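Local coordinates for putative secreted cellulose binding protein (Streptomyces coelicolor, PDB 4OY7) that oxidatively cleaves glycosidic bonds in cellulose with a copper cofactor, this chain being its lytic polysaccharide monooxygenase domain, at residues Glu135-Gly147 with Gly154-Arg166. Sequence-based numbering, arbitrary orientation.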
ATOM      1  N   GLU A 135      -7.304  10.837   5.849  1.00  8.73           N
ATOM      2  CA  GLU A 135      -8.663  10.690   6.381  1.00  9.43           C
ATOM      3  C   GLU A 135      -9.132   9.247   6.196  1.00  8.48           C
ATOM      4  O   GLU A 135      -9.069   8.697   5.089  1.00  7.92           O
ATOM      5  CB  GLU A 135      -9.625  11.654   5.676  1.00 10.91           C
ATOM      6  CG  GLU A 135      -9.319  13.104   5.982  1.00 12.84           C
ATOM      7  CD  GLU A 135     -10.292  14.085   5.349  1.00 15.02           C
ATOM      8  OE1 GLU A 135     -10.589  13.964   4.127  1.00 16.42           O
ATOM      9  OE2 GLU A 135     -10.701  15.030   6.074  1.00 16.92           O
ATOM     10  N   LEU A 136      -9.584   8.640   7.300  1.00  8.14           N
ATOM     11  CA  LEU A 136     -10.201   7.322   7.300  1.00  7.95           C
ATOM     12  C   LEU A 136     -11.511   7.389   6.561  1.00  8.30           C
ATOM     13  O   LEU A 136     -12.416   8.123   6.965  1.00  9.24           O
ATOM     14  CB  LEU A 136     -10.469   6.829   8.729  1.00  7.90           C
ATOM     15  CG  LEU A 136     -11.090   5.428   8.863  1.00  7.75           C
ATOM     16  CD1 LEU A 136     -10.140   4.312   8.403  1.00  7.39           C
ATOM     17  CD2 LEU A 136     -11.549   5.202  10.299  1.00  8.07           C
ATOM     18  N   ILE A 137     -11.616   6.622   5.483  1.00  8.30           N
ATOM     19  CA  ILE A 137     -12.802   6.660   4.610  1.00  8.67           C
ATOM     20  C   ILE A 137     -13.600   5.351   4.596  1.00  8.63           C
ATOM     21  O   ILE A 137     -14.766   5.340   4.227  1.00  9.05           O
ATOM     22  CB  ILE A 137     -12.470   7.146   3.172  1.00  8.96           C
ATOM     23  CG1 ILE A 137     -11.493   6.256   2.435  1.00  8.91           C
ATOM     24  CG2 ILE A 137     -11.960   8.597   3.198  1.00  9.25           C
ATOM     25  CD1 ILE A 137     -11.408   6.612   0.952  1.00  9.11           C
ATOM     26  N   GLN A 138     -13.000   4.264   5.072  1.00  8.23           N
ATOM     27  CA  GLN A 138     -13.660   2.972   5.118  1.00  8.54           C
ATOM     28  C   GLN A 138     -12.922   2.022   6.056  1.00  8.21           C
ATOM     29  O   GLN A 138     -11.698   2.054   6.127  1.00  7.58           O
ATOM     30  CB  GLN A 138     -13.762   2.445   3.670  1.00  9.08           C
ATOM     31  CG  GLN A 138     -13.766   0.964   3.462  1.00  9.35           C
ATOM     32  CD  GLN A 138     -13.710   0.585   1.994  1.00  9.31           C
ATOM     33  OE1 GLN A 138     -12.641   0.537   1.369  1.00  9.13           O
ATOM     34  NE2 GLN A 138     -14.853   0.297   1.461  1.00  9.74           N
ATOM     35  N   THR A 139     -13.644   1.194   6.799  1.00  8.49           N
ATOM     36  CA  THR A 139     -13.012   0.058   7.477  1.00  8.62           C
ATOM     37  C   THR A 139     -13.736  -1.176   7.018  1.00  9.00           C
ATOM     38  O   THR A 139     -14.949  -1.172   7.032  1.00  9.79           O
ATOM     39  CB  THR A 139     -12.993   0.158   9.023  1.00  8.77           C
ATOM     40  OG1 THR A 139     -12.352   1.384   9.410  1.00  8.74           O
ATOM     41  CG2 THR A 139     -12.220  -0.984   9.644  1.00  8.81           C
ATOM     42  N   VAL A 140     -12.999  -2.195   6.569  1.00  8.77           N
ATOM     43  CA  VAL A 140     -13.577  -3.419   6.002  1.00  9.11           C
ATOM     44  C   VAL A 140     -13.216  -4.582   6.903  1.00  9.05           C
ATOM     45  O   VAL A 140     -12.048  -4.974   6.997  1.00  8.59           O
ATOM     46  CB  VAL A 140     -13.033  -3.689   4.581  1.00  9.19           C
ATOM     47  CG1 VAL A 140     -13.692  -4.918   3.960  1.00  9.89           C
ATOM     48  CG2 VAL A 140     -13.245  -2.451   3.736  1.00  9.20           C
ATOM     49  N   THR A 141     -14.227  -5.160   7.544  1.00  9.40           N
ATOM     50  CA  THR A 141     -14.006  -6.225   8.504  1.00  9.55           C
ATOM     51  C   THR A 141     -14.134  -7.584   7.827  1.00 10.16           C
ATOM     52  O   THR A 141     -15.200  -7.925   7.295  1.00 10.61           O
ATOM     53  CB  THR A 141     -14.975  -6.079   9.695  1.00  9.96           C
ATOM     54  OG1 THR A 141     -14.801  -4.779  10.300  1.00  9.45           O
ATOM     55  CG2 THR A 141     -14.728  -7.193  10.711  1.00 10.32           C
ATOM     56  N   ASN A 142     -13.058  -8.372   7.853  1.00 10.04           N
ATOM     57  CA  ASN A 142     -13.077  -9.747   7.325  1.00 10.67           C
ATOM     58  C   ASN A 142     -13.746  -9.898   5.950  1.00 11.04           C
ATOM     59  O   ASN A 142     -14.725 -10.647   5.782  1.00 11.97           O
ATOM     60  CB  ASN A 142     -13.724 -10.668   8.357  1.00 11.46           C
ATOM     61  CG  ASN A 142     -12.831 -10.914   9.533  1.00 11.28           C
ATOM     62  OD1 ASN A 142     -11.646 -11.196   9.355  1.00 11.29           O
ATOM     63  ND2 ASN A 142     -13.383 -10.822  10.738  1.00 11.61           N
ATOM     64  N   PRO A 143     -13.217  -9.166   4.944  1.00 10.63           N
ATOM     65  CA  PRO A 143     -13.740  -9.316   3.596  1.00 10.97           C
ATOM     66  C   PRO A 143     -13.443 -10.699   3.043  1.00 11.52           C
ATOM     67  O   PRO A 143     -12.547 -11.381   3.545  1.00 11.21           O
ATOM     68  CB  PRO A 143     -12.974  -8.246   2.803  1.00 10.33           C
ATOM     69  CG  PRO A 143     -11.694  -8.140   3.518  1.00  9.74           C
ATOM     70  CD  PRO A 143     -12.034  -8.305   4.979  1.00  9.87           C
ATOM     71  N   PRO A 144     -14.198 -11.119   2.013  1.00 12.30           N
ATOM     72  CA  PRO A 144     -13.970 -12.419   1.384  1.00 13.13           C
ATOM     73  C   PRO A 144     -12.690 -12.499   0.542  1.00 13.13           C
ATOM     74  O   PRO A 144     -12.054 -11.462   0.234  1.00 12.32           O
ATOM     75  CB  PRO A 144     -15.195 -12.586   0.482  1.00 13.91           C
ATOM     76  CG  PRO A 144     -15.590 -11.197   0.140  1.00 13.30           C
ATOM     77  CD  PRO A 144     -15.267 -10.360   1.341  1.00 12.46           C
ATOM     78  N   GLN A 145     -12.341 -13.736   0.159  1.00 14.28           N
ATOM     79  CA  GLN A 145     -11.116 -13.994  -0.602  1.00 14.56           C
ATOM     80  C   GLN A 145     -11.415 -14.667  -1.931  1.00 15.96           C
ATOM     81  O   GLN A 145     -12.351 -15.466  -2.029  1.00 16.74           O
ATOM     82  CB  GLN A 145     -10.161 -14.875   0.213  1.00 14.65           C
ATOM     83  CG  GLN A 145      -9.480 -14.152   1.379  1.00 13.81           C
ATOM     84  CD  GLN A 145      -8.771 -15.126   2.309  1.00 14.22           C
ATOM     85  OE1 GLN A 145      -7.824 -15.794   1.914  1.00 14.53           O
ATOM     86  NE2 GLN A 145      -9.246 -15.224   3.550  1.00 14.37           N
ATOM     87  N   GLN A 146     -10.627 -14.332  -2.945  1.00 16.34           N
ATOM     88  CA  GLN A 146     -10.662 -15.005  -4.259  1.00 18.32           C
ATOM     89  C   GLN A 146      -9.254 -15.548  -4.492  1.00 18.36           C
ATOM     90  O   GLN A 146      -8.286 -14.785  -4.475  1.00 17.13           O
ATOM     91  CB  GLN A 146     -11.054 -13.976  -5.325  1.00 19.07           C
ATOM     92  CG  GLN A 146     -10.945 -14.406  -6.781  1.00 20.87           C
ATOM     93  CD  GLN A 146     -12.191 -15.110  -7.256  1.00 22.96           C
ATOM     94  OE1 GLN A 146     -13.267 -14.516  -7.342  1.00 24.24           O
ATOM     95  NE2 GLN A 146     -12.063 -16.376  -7.542  1.00 24.63           N
ATOM     96  N   GLY A 147      -9.128 -16.858  -4.684  1.00 19.72           N
ATOM     97  CA  GLY A 147      -7.808 -17.487  -4.768  1.00 20.34           C
ATOM     98  C   GLY A 147      -7.336 -17.921  -3.391  1.00 20.73           C
ATOM     99  O   GLY A 147      -7.609 -17.259  -2.383  1.00 19.77           O
ATOM    100  N   GLY A 154      -3.824 -14.269  -5.564  1.00 15.19           N
ATOM    101  CA  GLY A 154      -4.813 -14.425  -4.503  1.00 14.68           C
ATOM    102  C   GLY A 154      -5.047 -13.130  -3.772  1.00 13.28           C
ATOM    103  O   GLY A 154      -4.113 -12.338  -3.566  1.00 12.63           O
ATOM    104  N   HIS A 155      -6.302 -12.876  -3.395  1.00 12.75           N
ATOM    105  CA  HIS A 155      -6.599 -11.618  -2.727  1.00 11.50           C
ATOM    106  C   HIS A 155      -7.927 -11.603  -1.983  1.00 11.25           C
ATOM    107  O   HIS A 155      -8.888 -12.327  -2.318  1.00 12.05           O
ATOM    108  CB  HIS A 155      -6.612 -10.483  -3.747  1.00 11.13           C
ATOM    109  CG  HIS A 155      -7.605 -10.696  -4.835  1.00 11.94           C
ATOM    110  ND1 HIS A 155      -7.360 -11.512  -5.919  1.00 12.71           N
ATOM    111  CD2 HIS A 155      -8.874 -10.245  -4.982  1.00 12.15           C
ATOM    112  CE1 HIS A 155      -8.432 -11.546  -6.689  1.00 13.44           C
ATOM    113  NE2 HIS A 155      -9.355 -10.765  -6.155  1.00 12.91           N
ATOM    114  N   TYR A 156      -7.946 -10.758  -0.965  1.00 10.21           N
ATOM    115  CA  TYR A 156      -9.186 -10.222  -0.405  1.00  9.98           C
ATOM    116  C   TYR A 156      -9.769  -9.232  -1.408  1.00  9.71           C
ATOM    117  O   TYR A 156      -9.054  -8.671  -2.223  1.00  9.34           O
ATOM    118  CB  TYR A 156      -8.895  -9.509   0.912  1.00  9.34           C
ATOM    119  CG  TYR A 156      -8.358 -10.401   2.014  1.00  9.49           C
ATOM    120  CD1 TYR A 156      -9.218 -11.089   2.876  1.00  9.97           C
ATOM    121  CD2 TYR A 156      -6.989 -10.542   2.215  1.00  9.26           C
ATOM    122  CE1 TYR A 156      -8.713 -11.883   3.890  1.00 10.24           C
ATOM    123  CE2 TYR A 156      -6.481 -11.337   3.230  1.00  9.42           C
ATOM    124  CZ  TYR A 156      -7.348 -11.986   4.073  1.00  9.94           C
ATOM    125  OH  TYR A 156      -6.827 -12.778   5.057  1.00 10.38           O
ATOM    126  N   TYR A 157     -11.076  -9.045  -1.377  1.00  9.92           N
ATOM    127  CA  TYR A 157     -11.753  -8.183  -2.305  1.00 10.13           C
ATOM    128  C   TYR A 157     -12.938  -7.521  -1.592  1.00 10.23           C
ATOM    129  O   TYR A 157     -13.656  -8.147  -0.783  1.00 10.66           O
ATOM    130  CB  TYR A 157     -12.216  -8.919  -3.597  1.00 11.12           C
ATOM    131  CG  TYR A 157     -13.277  -9.970  -3.444  1.00 12.12           C
ATOM    132  CD1 TYR A 157     -14.620  -9.639  -3.497  1.00 12.61           C
ATOM    133  CD2 TYR A 157     -12.953 -11.307  -3.288  1.00 12.72           C
ATOM    134  CE1 TYR A 157     -15.605 -10.600  -3.391  1.00 13.65           C
ATOM    135  CE2 TYR A 157     -13.939 -12.277  -3.186  1.00 13.75           C
ATOM    136  CZ  TYR A 157     -15.260 -11.917  -3.232  1.00 14.15           C
ATOM    137  OH  TYR A 157     -16.247 -12.873  -3.100  1.00 15.54           O
ATOM    138  N   TRP A 158     -13.125  -6.254  -1.937  1.00  9.91           N
ATOM    139  CA  TRP A 158     -14.248  -5.427  -1.489  1.00 10.20           C
ATOM    140  C   TRP A 158     -14.419  -4.217  -2.394  1.00 10.42           C
ATOM    141  O   TRP A 158     -13.568  -3.946  -3.231  1.00 10.36           O
ATOM    142  CB  TRP A 158     -14.076  -4.979  -0.047  1.00  9.63           C
ATOM    143  CG  TRP A 158     -12.951  -4.023   0.256  1.00  8.70           C
ATOM    144  CD1 TRP A 158     -13.015  -2.653   0.228  1.00  8.30           C
ATOM    145  CD2 TRP A 158     -11.609  -4.349   0.668  1.00  8.16           C
ATOM    146  NE1 TRP A 158     -11.806  -2.108   0.608  1.00  7.67           N
ATOM    147  CE2 TRP A 158     -10.931  -3.123   0.890  1.00  7.59           C
ATOM    148  CE3 TRP A 158     -10.930  -5.566   0.910  1.00  8.23           C
ATOM    149  CZ2 TRP A 158      -9.613  -3.068   1.317  1.00  7.14           C
ATOM    150  CZ3 TRP A 158      -9.607  -5.518   1.341  1.00  7.85           C
ATOM    151  CH2 TRP A 158      -8.962  -4.268   1.549  1.00  7.28           C
ATOM    152  N   ASP A 159     -15.534  -3.510  -2.246  1.00 10.88           N
ATOM    153  CA  ASP A 159     -15.786  -2.314  -3.044  1.00 11.18           C
ATOM    154  C   ASP A 159     -15.449  -1.063  -2.230  1.00 10.23           C
ATOM    155  O   ASP A 159     -15.695  -1.042  -1.024  1.00  9.99           O
ATOM    156  CB  ASP A 159     -17.260  -2.226  -3.441  1.00 12.52           C
ATOM    157  CG  ASP A 159     -17.701  -3.341  -4.363  1.00 13.95           C
ATOM    158  OD1 ASP A 159     -16.935  -3.691  -5.288  1.00 14.79           O
ATOM    159  OD2 ASP A 159     -18.854  -3.818  -4.194  1.00 15.96           O
ATOM    160  N   LEU A 160     -14.921  -0.034  -2.904  1.00  9.64           N
ATOM    161  CA  LEU A 160     -14.697   1.293  -2.322  1.00  9.09           C
ATOM    162  C   LEU A 160     -15.348   2.401  -3.166  1.00  9.37           C
ATOM    163  O   LEU A 160     -15.001   2.554  -4.342  1.00  9.22           O
ATOM    164  CB  LEU A 160     -13.191   1.563  -2.209  1.00  8.42           C
ATOM    165  CG  LEU A 160     -12.738   2.979  -1.810  1.00  8.10           C
ATOM    166  CD1 LEU A 160     -13.333   3.398  -0.460  1.00  8.15           C
ATOM    167  CD2 LEU A 160     -11.206   3.054  -1.870  1.00  7.60           C
ATOM    168  N   ALA A 161     -16.247   3.180  -2.554  1.00  9.63           N
ATOM    169  CA  ALA A 161     -16.890   4.325  -3.206  1.00 10.05           C
ATOM    170  C   ALA A 161     -15.980   5.521  -3.039  1.00  9.75           C
ATOM    171  O   ALA A 161     -15.804   6.007  -1.923  1.00  9.83           O
ATOM    172  CB  ALA A 161     -18.255   4.601  -2.579  1.00 10.53           C
ATOM    173  N   LEU A 162     -15.334   5.947  -4.118  1.00  9.70           N
ATOM    174  CA  LEU A 162     -14.322   6.993  -4.037  1.00  9.30           C
ATOM    175  C   LEU A 162     -15.027   8.342  -3.880  1.00  9.73           C
ATOM    176  O   LEU A 162     -15.991   8.618  -4.585  1.00 10.40           O
ATOM    177  CB  LEU A 162     -13.455   7.003  -5.300  1.00  9.30           C
ATOM    178  CG  LEU A 162     -12.648   5.717  -5.537  1.00  9.09           C
ATOM    179  CD1 LEU A 162     -12.250   5.583  -7.002  1.00  9.44           C
ATOM    180  CD2 LEU A 162     -11.426   5.717  -4.613  1.00  8.50           C
ATOM    181  N   PRO A 163     -14.541   9.194  -2.971  1.00  9.47           N
ATOM    182  CA  PRO A 163     -15.160  10.513  -2.826  1.00  9.92           C
ATOM    183  C   PRO A 163     -15.199  11.293  -4.145  1.00 10.36           C
ATOM    184  O   PRO A 163     -14.296  11.137  -4.986  1.00 10.13           O
ATOM    185  CB  PRO A 163     -14.240  11.230  -1.825  1.00  9.63           C
ATOM    186  CG  PRO A 163     -13.491  10.182  -1.142  1.00  9.22           C
ATOM    187  CD  PRO A 163     -13.394   9.017  -2.066  1.00  9.01           C
ATOM    188  N   SER A 164     -16.263  12.076  -4.309  1.00 11.02           N
ATOM    189  CA  SER A 164     -16.392  13.091  -5.354  1.00 11.56           C
ATOM    190  C   SER A 164     -15.577  14.335  -5.024  1.00 11.45           C
ATOM    191  O   SER A 164     -15.099  14.491  -3.890  1.00 11.12           O
ATOM    192  CB  SER A 164     -17.837  13.508  -5.497  1.00 12.46           C
ATOM    193  OG  SER A 164     -18.611  12.428  -5.946  1.00 12.97           O
ATOM    194  N   GLY A 165     -15.412  15.196  -6.029  1.00 11.86           N
ATOM    195  CA  GLY A 165     -14.748  16.488  -5.846  1.00 12.06           C
ATOM    196  C   GLY A 165     -13.240  16.411  -5.724  1.00 11.61           C
ATOM    197  O   GLY A 165     -12.633  17.366  -5.263  1.00 12.27           O
ATOM    198  N   ARG A 166     -12.641  15.301  -6.134  1.00 11.08           N
ATOM    199  CA  ARG A 166     -11.203  15.140  -6.060  1.00 10.56           C
ATOM    200  C   ARG A 166     -10.542  15.181  -7.435  1.00 10.74           C
ATOM    201  O   ARG A 166     -11.133  14.790  -8.462  1.00 11.06           O
ATOM    202  CB  ARG A 166     -10.858  13.837  -5.312  1.00  9.87           C
ATOM    203  CG  ARG A 166     -11.392  13.782  -3.881  1.00  9.84           C
ATOM    204  CD  ARG A 166     -10.812  14.886  -3.001  1.00 10.00           C
ATOM    205  NE  ARG A 166      -9.368  14.756  -2.983  1.00  9.69           N
ATOM    206  CZ  ARG A 166      -8.670  14.070  -2.081  1.00  9.39           C
ATOM    207  NH1 ARG A 166      -9.243  13.512  -1.000  1.00  9.19           N
ATOM    208  NH2 ARG A 166      -7.363  13.988  -2.229  1.00  9.26           N
TER
HETATM  209  O   HOH W   1      -9.241  12.545   2.106  1.00 11.90           O
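In the beta-sandwich of this AA10 monooxygenase, strands 134-141 and 155-161 belong to different sheets, and Gln-138, Val-140 and Trp-158 fill the space between them. The Gln-138 amide bridges to two partners. Its NE2 donates to Asp-159 O at 2.9 Å, in the carbonyl plane and on a lone pair. Its OE1 receives Trp-158 NE1, also at 2.9 Å but bent (134° at the hydrogen), with the indole nitrogen lying above the amide carbonyl plane. Together the two bonds fix the amide's rotation. Val-140 lays CG2 over the face of the indole, 3.5 Å from the centroid of the five-membered ring, a CH-pi contact, while Pro-143 CG reaches Trp-158 CE3 at 3.7 Å. A leucine in place of Trp-158 would probably leave Gln-138 OE1 without its indole donor and open a gap beneath Val-140 and Pro-143.

Beyond Pro-143 the chain drops from one sheet of the sandwich to the other, where strand 145-146 pairs antiparallel with 155-161 as a short beta hairpin. Gln-146 and His-155 form its hydrogen-bonded pair, with Gln-146 N to His-155 O at 2.7 Å and nearly straight; Tyr-157 N bonds to Pro-144 O. The Tyr-157 side chain takes chi1 66°, its CG between backbone N and carbonyl carbon, which lays the ring across the pyrrolidine of Pro-144, whose CG sits over one face 3.7 Å from the centroid. On the sheet face shared by Gln-145 and Tyr-156, Gln-145 CG lies over one face of the Tyr-156 ring toward its rim, a CH-pi contact, while Pro-143 O meets the ring's edge in plane. Tyr-156 OH accepts a hydrogen bond from the backbone N-H of His-110, a copper ligand, and Gln-145 OE1 accepts from Asn-106, linking the hairpin to the loop beside the copper site.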